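Local coordinates for protein sulfate transporter/antisigma-factor antagonist STAS (Planctomyces limnophilus, PDB 3T6O) that probably acts as an anti-sigma-factor antagonist, a STAS-domain protein of the kind that regulates sigma factors through protein-protein binding, at residues L52-G57 / L86-P91; G82-C87 / E104-Y109. All blocks are in the same frame, centred on the assembly; numbering follows the deposited sequence.

Both contacts are parallel strand pairings in one sheet, and they share Leu86 and Cys87 at the end of strand 83-87. Following the chain, strand 50-54 leads through strand 60-61 and helix 63-76 to strand 83-87, and contact 1 closes that loop. The chain then runs through helix 91-97 to strand 108-109, and contact 2 closes the beta-alpha-beta unit 83-87, 91-97, 108-109. The loops follow one another, overlapping along strand 83-87. The centres of the two contacts lie about 10 Å apart. Ile53 N to Ala85 O, at 2.8 Å, is a probable hydrogen bond that extends the 50-54/83-87 ladder toward the residues of contact 2. Together they place strand 83-87 between 50-54 and 108-109, outermost in this chain.

Contact 1 of 2, residues L52-G57 / L86-P91; sequences LIDLEG and LCSVSP
Cys87 lays its SG over the side chain of Asp54, 3.7 Å from Asp54 CG, and also meets Leu52 CD2. Its SG sits between its own backbone N and carbonyl carbon (chi1 67°). This turns the sulfur across toward strand 50-54, on the face the two residues share. Lys112 of helix 112-118 covers the same face. On the face with Ile53 and Leu86, the two side chains run side by side and point the same way. Leu86 CD2 touches Ile53 CB at 3.6 Å. Phe20 packs on Ile53, and Leu97 of helix 91-97 and Trp106 pack on Leu86.

The backbones pair as neighbouring parallel strands of the STAS domain's central sheet. Cys87 N donates to Ile53 O at 3.0 Å, and Leu55 N donates to Cys87 O at 3.0 Å. Cys87 thus uses both its N and its O on this neighbour. Contact continues into the loops that follow. Leu55 CD1 lies alongside Val89 CG2, and Glu56 CB meets Ser88 CB at 3.7 Å.

Asp54 forms an Asx turn. Its OD1 accepts from Glu56 N at 3.1 Å, met from above the carboxylate plane. The carboxylate reaches this place because its CG is anti to the backbone N (chi1 178°). Water 1 bridges the end of strand 50-54 to Ser88 OG, bonding Asp54 OD1 only weakly. Water 2 is hydrogen-bonded to Leu55 O, probably as donor, and accepts from Ser90 N at 2.8 Å. Ser90 is the N-cap of helix 91-97, its OG taking Cys93 N.

The Ile53/Leu86 face is apolar, while the other sets the Cys87 sulfur and Leu52 beside a carboxylate. Waters bridge the segments; the Asx turn shapes the chain after Asp54. The Glu56 N-H would probably stabilise the carboxylate's charge.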
loop_
_atom_site.group_PDB
_atom_site.type_symbol
_atom_site.label_atom_id
_atom_site.label_comp_id
_atom_site.label_asym_id
_atom_site.label_seq_id
_atom_site.Cartn_x
_atom_site.Cartn_y
_atom_site.Cartn_z
ATOM N N LEU A 52 -21.565 -0.815 -9.753
ATOM C CA LEU A 52 -21.220 -1.552 -10.925
ATOM C C LEU A 52 -20.214 -0.750 -11.671
ATOM O O LEU A 52 -20.484 0.402 -11.991
ATOM C CB LEU A 52 -22.474 -1.720 -11.807
ATOM C CG LEU A 52 -22.278 -2.445 -13.151
ATOM C CD1 LEU A 52 -21.717 -3.902 -12.914
ATOM C CD2 LEU A 52 -23.614 -2.462 -13.951
ATOM N N ILE A 53 -19.068 -1.340 -12.000
ATOM C CA ILE A 53 -18.050 -0.644 -12.772
ATOM C C ILE A 53 -18.214 -1.162 -14.188
ATOM O O ILE A 53 -17.890 -2.328 -14.497
ATOM C CB ILE A 53 -16.633 -0.971 -12.279
ATOM C CG1 ILE A 53 -16.571 -0.868 -10.752
ATOM C CG2 ILE A 53 -15.573 -0.094 -12.962
ATOM C CD1 ILE A 53 -16.846 0.508 -10.208
ATOM N N ASP A 54 -18.725 -0.313 -15.054
ATOM C CA ASP A 54 -18.965 -0.707 -16.419
ATOM C C ASP A 54 -17.761 -0.324 -17.280
ATOM O O ASP A 54 -17.588 0.859 -17.652
ATOM C CB ASP A 54 -20.247 -0.077 -16.925
ATOM C CG ASP A 54 -20.558 -0.421 -18.405
ATOM O OD1 ASP A 54 -19.785 -1.134 -19.082
ATOM O OD2 ASP A 54 -21.616 0.023 -18.865
ATOM N N LEU A 55 -17.003 -1.350 -17.664
ATOM C CA LEU A 55 -15.705 -1.155 -18.293
ATOM C C LEU A 55 -15.762 -1.151 -19.810
ATOM O O LEU A 55 -14.725 -1.267 -20.464
ATOM C CB LEU A 55 -14.727 -2.188 -17.744
ATOM C CG LEU A 55 -14.272 -1.803 -16.311
ATOM C CD1 LEU A 55 -13.592 -2.947 -15.543
ATOM C CD2 LEU A 55 -13.263 -0.601 -16.295
ATOM N N GLU A 56 -16.956 -0.972 -20.389
ATOM C CA GLU A 56 -17.067 -1.022 -21.842
ATOM C C GLU A 56 -16.233 0.108 -22.444
ATOM O O GLU A 56 -16.310 1.247 -22.007
ATOM C CB GLU A 56 -18.539 -0.871 -22.299
ATOM C CG GLU A 56 -18.735 -1.085 -23.842
ATOM C CD GLU A 56 -20.218 -1.137 -24.234
ATOM O OE1 GLU A 56 -21.064 -0.509 -23.558
ATOM O OE2 GLU A 56 -20.551 -1.794 -25.237
ATOM N N GLY A 57 -15.440 -0.204 -23.446
ATOM C CA GLY A 57 -14.601 0.797 -24.106
ATOM C C GLY A 57 -13.199 0.896 -23.503
ATOM O O GLY A 57 -12.281 1.405 -24.155
ATOM N N LEU A 86 -18.396 -5.838 -11.594
ATOM C CA LEU A 86 -17.880 -5.331 -12.863
ATOM C C LEU A 86 -18.741 -5.852 -14.015
ATOM O O LEU A 86 -19.454 -6.869 -13.863
ATOM C CB LEU A 86 -16.467 -5.815 -13.057
ATOM C CG LEU A 86 -15.436 -5.669 -11.934
ATOM C CD1 LEU A 86 -14.064 -6.211 -12.433
ATOM C CD2 LEU A 86 -15.298 -4.255 -11.485
ATOM N N CYS A 87 -18.699 -5.156 -15.148
ATOM C CA CYS A 87 -19.266 -5.675 -16.384
ATOM C C CYS A 87 -18.541 -5.144 -17.593
ATOM O O CYS A 87 -17.778 -4.206 -17.493
ATOM C CB CYS A 87 -20.774 -5.415 -16.547
ATOM S SG CYS A 87 -21.265 -3.677 -16.751
ATOM N N SER A 88 -18.752 -5.825 -18.716
ATOM C CA SER A 88 -18.235 -5.398 -20.015
ATOM C C SER A 88 -16.718 -5.257 -20.019
ATOM O O SER A 88 -16.157 -4.335 -20.615
ATOM C CB SER A 88 -18.940 -4.115 -20.474
ATOM O OG SER A 88 -20.287 -4.453 -20.709
ATOM N N VAL A 89 -16.070 -6.229 -19.395
ATOM C CA VAL A 89 -14.600 -6.219 -19.231
ATOM C C VAL A 89 -14.036 -6.849 -20.481
ATOM O O VAL A 89 -14.422 -7.973 -20.847
ATOM C CB VAL A 89 -14.174 -6.993 -17.985
ATOM C CG1 VAL A 89 -12.607 -6.828 -17.690
ATOM C CG2 VAL A 89 -14.952 -6.541 -16.826
ATOM N N SER A 90 -13.170 -6.137 -21.188
ATOM C CA SER A 90 -12.598 -6.710 -22.429
ATOM C C SER A 90 -11.768 -7.954 -22.120
ATOM O O SER A 90 -11.311 -8.116 -21.010
ATOM C CB SER A 90 -11.701 -5.725 -23.157
ATOM O OG SER A 90 -10.491 -5.558 -22.450
ATOM N N PRO A 91 -11.583 -8.848 -23.105
ATOM C CA PRO A 91 -10.790 -10.041 -22.835
ATOM C C PRO A 91 -9.384 -9.768 -22.301
ATOM O O PRO A 91 -8.906 -10.524 -21.456
ATOM C CB PRO A 91 -10.745 -10.770 -24.203
ATOM C CG PRO A 91 -11.959 -10.345 -24.905
ATOM C CD PRO A 91 -12.449 -9.024 -24.284
HETATM O O HOH W 1 -22.182 -2.589 -20.789
HETATM O O HOH W 2 -12.814 -3.444 -20.470
#

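Contact 2 of 2, residues G82-C87 / E104-Y109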
loop_
_atom_site.group_PDB
_atom_site.type_symbol
_atom_site.label_atom_id
_atom_site.label_comp_id
_atom_site.label_asym_id
_atom_site.label_seq_id
_atom_site.Cartn_x
_atom_site.Cartn_y
_atom_site.Cartn_z
ATOM N N GLY A 82 -24.336 -5.320 0.433
ATOM C CA GLY A 82 -23.578 -4.488 -0.512
ATOM C C GLY A 82 -23.082 -5.331 -1.676
ATOM O O GLY A 82 -23.018 -6.551 -1.555
ATOM N N VAL A 83 -22.782 -4.718 -2.813
ATOM C CA VAL A 83 -22.279 -5.468 -3.954
ATOM C C VAL A 83 -21.419 -4.543 -4.744
ATOM O O VAL A 83 -21.820 -3.423 -5.041
ATOM C CB VAL A 83 -23.406 -5.989 -4.920
ATOM C CG1 VAL A 83 -22.788 -6.654 -6.164
ATOM C CG2 VAL A 83 -24.403 -6.902 -4.211
ATOM N N PHE A 84 -20.237 -5.015 -5.102
ATOM C CA PHE A 84 -19.312 -4.260 -5.927
ATOM C C PHE A 84 -19.017 -5.181 -7.104
ATOM O O PHE A 84 -18.384 -6.237 -6.914
ATOM C CB PHE A 84 -18.024 -3.957 -5.138
ATOM C CG PHE A 84 -17.072 -3.020 -5.854
ATOM C CD1 PHE A 84 -16.152 -3.504 -6.730
ATOM C CD2 PHE A 84 -17.070 -1.665 -5.578
ATOM C CE1 PHE A 84 -15.269 -2.663 -7.402
ATOM C CE2 PHE A 84 -16.214 -0.809 -6.230
ATOM C CZ PHE A 84 -15.298 -1.315 -7.152
ATOM N N ALA A 85 -19.518 -4.823 -8.284
ATOM C CA ALA A 85 -19.540 -5.699 -9.470
ATOM C C ALA A 85 -18.855 -5.021 -10.666
ATOM O O ALA A 85 -18.712 -3.789 -10.755
ATOM C CB ALA A 85 -21.026 -6.094 -9.832
ATOM N N LEU A 86 -18.396 -5.838 -11.594
ATOM C CA LEU A 86 -17.880 -5.331 -12.863
ATOM C C LEU A 86 -18.741 -5.852 -14.015
ATOM O O LEU A 86 -19.454 -6.869 -13.863
ATOM C CB LEU A 86 -16.467 -5.815 -13.057
ATOM C CG LEU A 86 -15.436 -5.669 -11.934
ATOM C CD1 LEU A 86 -14.064 -6.211 -12.433
ATOM C CD2 LEU A 86 -15.298 -4.255 -11.485
ATOM N N CYS A 87 -18.699 -5.156 -15.148
ATOM C CA CYS A 87 -19.266 -5.675 -16.384
ATOM C C CYS A 87 -18.541 -5.144 -17.593
ATOM O O CYS A 87 -17.778 -4.206 -17.493
ATOM C CB CYS A 87 -20.774 -5.415 -16.547
ATOM S SG CYS A 87 -21.265 -3.677 -16.751
ATOM N N GLU A 104 -12.157 -11.929 -7.283
ATOM C CA GLU A 104 -12.924 -13.096 -6.919
ATOM C C GLU A 104 -14.044 -12.737 -5.984
ATOM O O GLU A 104 -14.957 -13.515 -5.834
ATOM C CB GLU A 104 -12.044 -14.143 -6.254
ATOM C CG GLU A 104 -10.971 -14.758 -7.159
ATOM C CD GLU A 104 -11.564 -15.734 -8.150
ATOM O OE1 GLU A 104 -12.060 -16.802 -7.709
ATOM O OE2 GLU A 104 -11.534 -15.424 -9.364
ATOM N N VAL A 105 -14.011 -11.562 -5.362
ATOM C CA VAL A 105 -15.142 -11.116 -4.564
ATOM C C VAL A 105 -16.006 -10.075 -5.287
ATOM O O VAL A 105 -16.937 -9.549 -4.732
ATOM C CB VAL A 105 -14.680 -10.625 -3.145
ATOM C CG1 VAL A 105 -13.605 -11.560 -2.589
ATOM C CG2 VAL A 105 -14.155 -9.229 -3.164
ATOM N N TRP A 106 -15.686 -9.750 -6.535
ATOM C CA TRP A 106 -16.499 -8.816 -7.319
ATOM C C TRP A 106 -17.209 -9.629 -8.438
ATOM O O TRP A 106 -16.543 -10.179 -9.337
ATOM C CB TRP A 106 -15.613 -7.761 -7.955
ATOM C CG TRP A 106 -14.802 -6.957 -7.021
ATOM C CD1 TRP A 106 -15.039 -6.721 -5.697
ATOM C CD2 TRP A 106 -13.641 -6.231 -7.350
ATOM N NE1 TRP A 106 -14.085 -5.894 -5.184
ATOM C CE2 TRP A 106 -13.216 -5.568 -6.187
ATOM C CE3 TRP A 106 -12.913 -6.067 -8.524
ATOM C CZ2 TRP A 106 -12.071 -4.796 -6.156
ATOM C CZ3 TRP A 106 -11.799 -5.293 -8.509
ATOM C CH2 TRP A 106 -11.376 -4.662 -7.329
ATOM N N PRO A 107 -18.523 -9.812 -8.327
ATOM C CA PRO A 107 -19.181 -10.548 -9.411
ATOM C C PRO A 107 -18.964 -9.816 -10.719
ATOM O O PRO A 107 -19.014 -8.580 -10.752
ATOM C CB PRO A 107 -20.641 -10.539 -9.008
ATOM C CG PRO A 107 -20.746 -9.697 -7.823
ATOM C CD PRO A 107 -19.449 -9.505 -7.231
ATOM N N ARG A 108 -18.636 -10.566 -11.766
ATOM C CA ARG A 108 -18.486 -9.996 -13.081
ATOM C C ARG A 108 -19.554 -10.532 -14.077
ATOM O O ARG A 108 -19.847 -11.726 -14.107
ATOM C CB ARG A 108 -17.090 -10.250 -13.580
ATOM C CG ARG A 108 -16.857 -9.749 -15.012
ATOM C CD ARG A 108 -15.369 -9.741 -15.301
ATOM N NE ARG A 108 -14.832 -11.085 -15.386
ATOM C CZ ARG A 108 -14.888 -11.870 -16.455
ATOM N NH1 ARG A 108 -15.530 -11.492 -17.572
ATOM N NH2 ARG A 108 -14.316 -13.070 -16.386
ATOM N N TYR A 109 -20.084 -9.626 -14.890
ATOM C CA TYR A 109 -21.188 -9.908 -15.843
ATOM C C TYR A 109 -20.834 -9.407 -17.243
ATOM O O TYR A 109 -20.017 -8.496 -17.404
ATOM C CB TYR A 109 -22.486 -9.235 -15.385
ATOM C CG TYR A 109 -22.949 -9.684 -14.028
ATOM C CD1 TYR A 109 -23.650 -10.857 -13.860
ATOM C CD2 TYR A 109 -22.647 -8.947 -12.908
ATOM C CE1 TYR A 109 -24.047 -11.285 -12.579
ATOM C CE2 TYR A 109 -23.040 -9.347 -11.652
ATOM C CZ TYR A 109 -23.722 -10.500 -11.490
ATOM O OH TYR A 109 -24.119 -10.837 -10.217
HETATM O O HOH W 3 -19.267 -7.456 -4.249
#
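Trp106 lays one face of its indole against Phe84. Phe84 CD1 stands 3.4 Å above that plane, offset toward the rim. The two rings are oblique, their planes at 49°, and the closest pair is Phe84 CD1 to Trp106 NE1 at 3.5 Å. Phe84 CG lies anti to its own N (chi1 -173°), which carries the phenyl to the indole. Leu86 CD1 touches the benzo part of the indole at CE3.

Ala85 faces the other way. Its CB meets Pro107 CG. Ala85 CB also lies 4.2 Å from Tyr109 CE2, at the ring edge. Val83 CG1 adds a contact to Pro107 CG.

Backbone bonds hold these side chains in step. Leu86 N donates to Pro107 O at 2.9 Å, and Tyr109 N donates to Leu86 O at 3.0 Å. CA-H...O contacts accompany them, one from Trp106 CA to Phe84 O. Water 3 accepts from Phe84 N and donates to Val105 O, at 3.2 Å.

Farther out, Trp73 of helix 63-76 meets Trp106 edge-to-face, and Leu69 and Val70 also pack on Trp106. Ala115 and Ala118 of helix 112-118 touch Tyr109. Glu104 forms a salt bridge with Lys74 of a neighbouring subunit.

In this beta-alpha-beta unit, two backbone hydrogen bonds, both to Leu86, fix the register. Trp106 and Pro107, just before strand 108-109, supply much of the apolar contact. The buried indole is thereby seated between Phe84, Leu86 and helix 63-76.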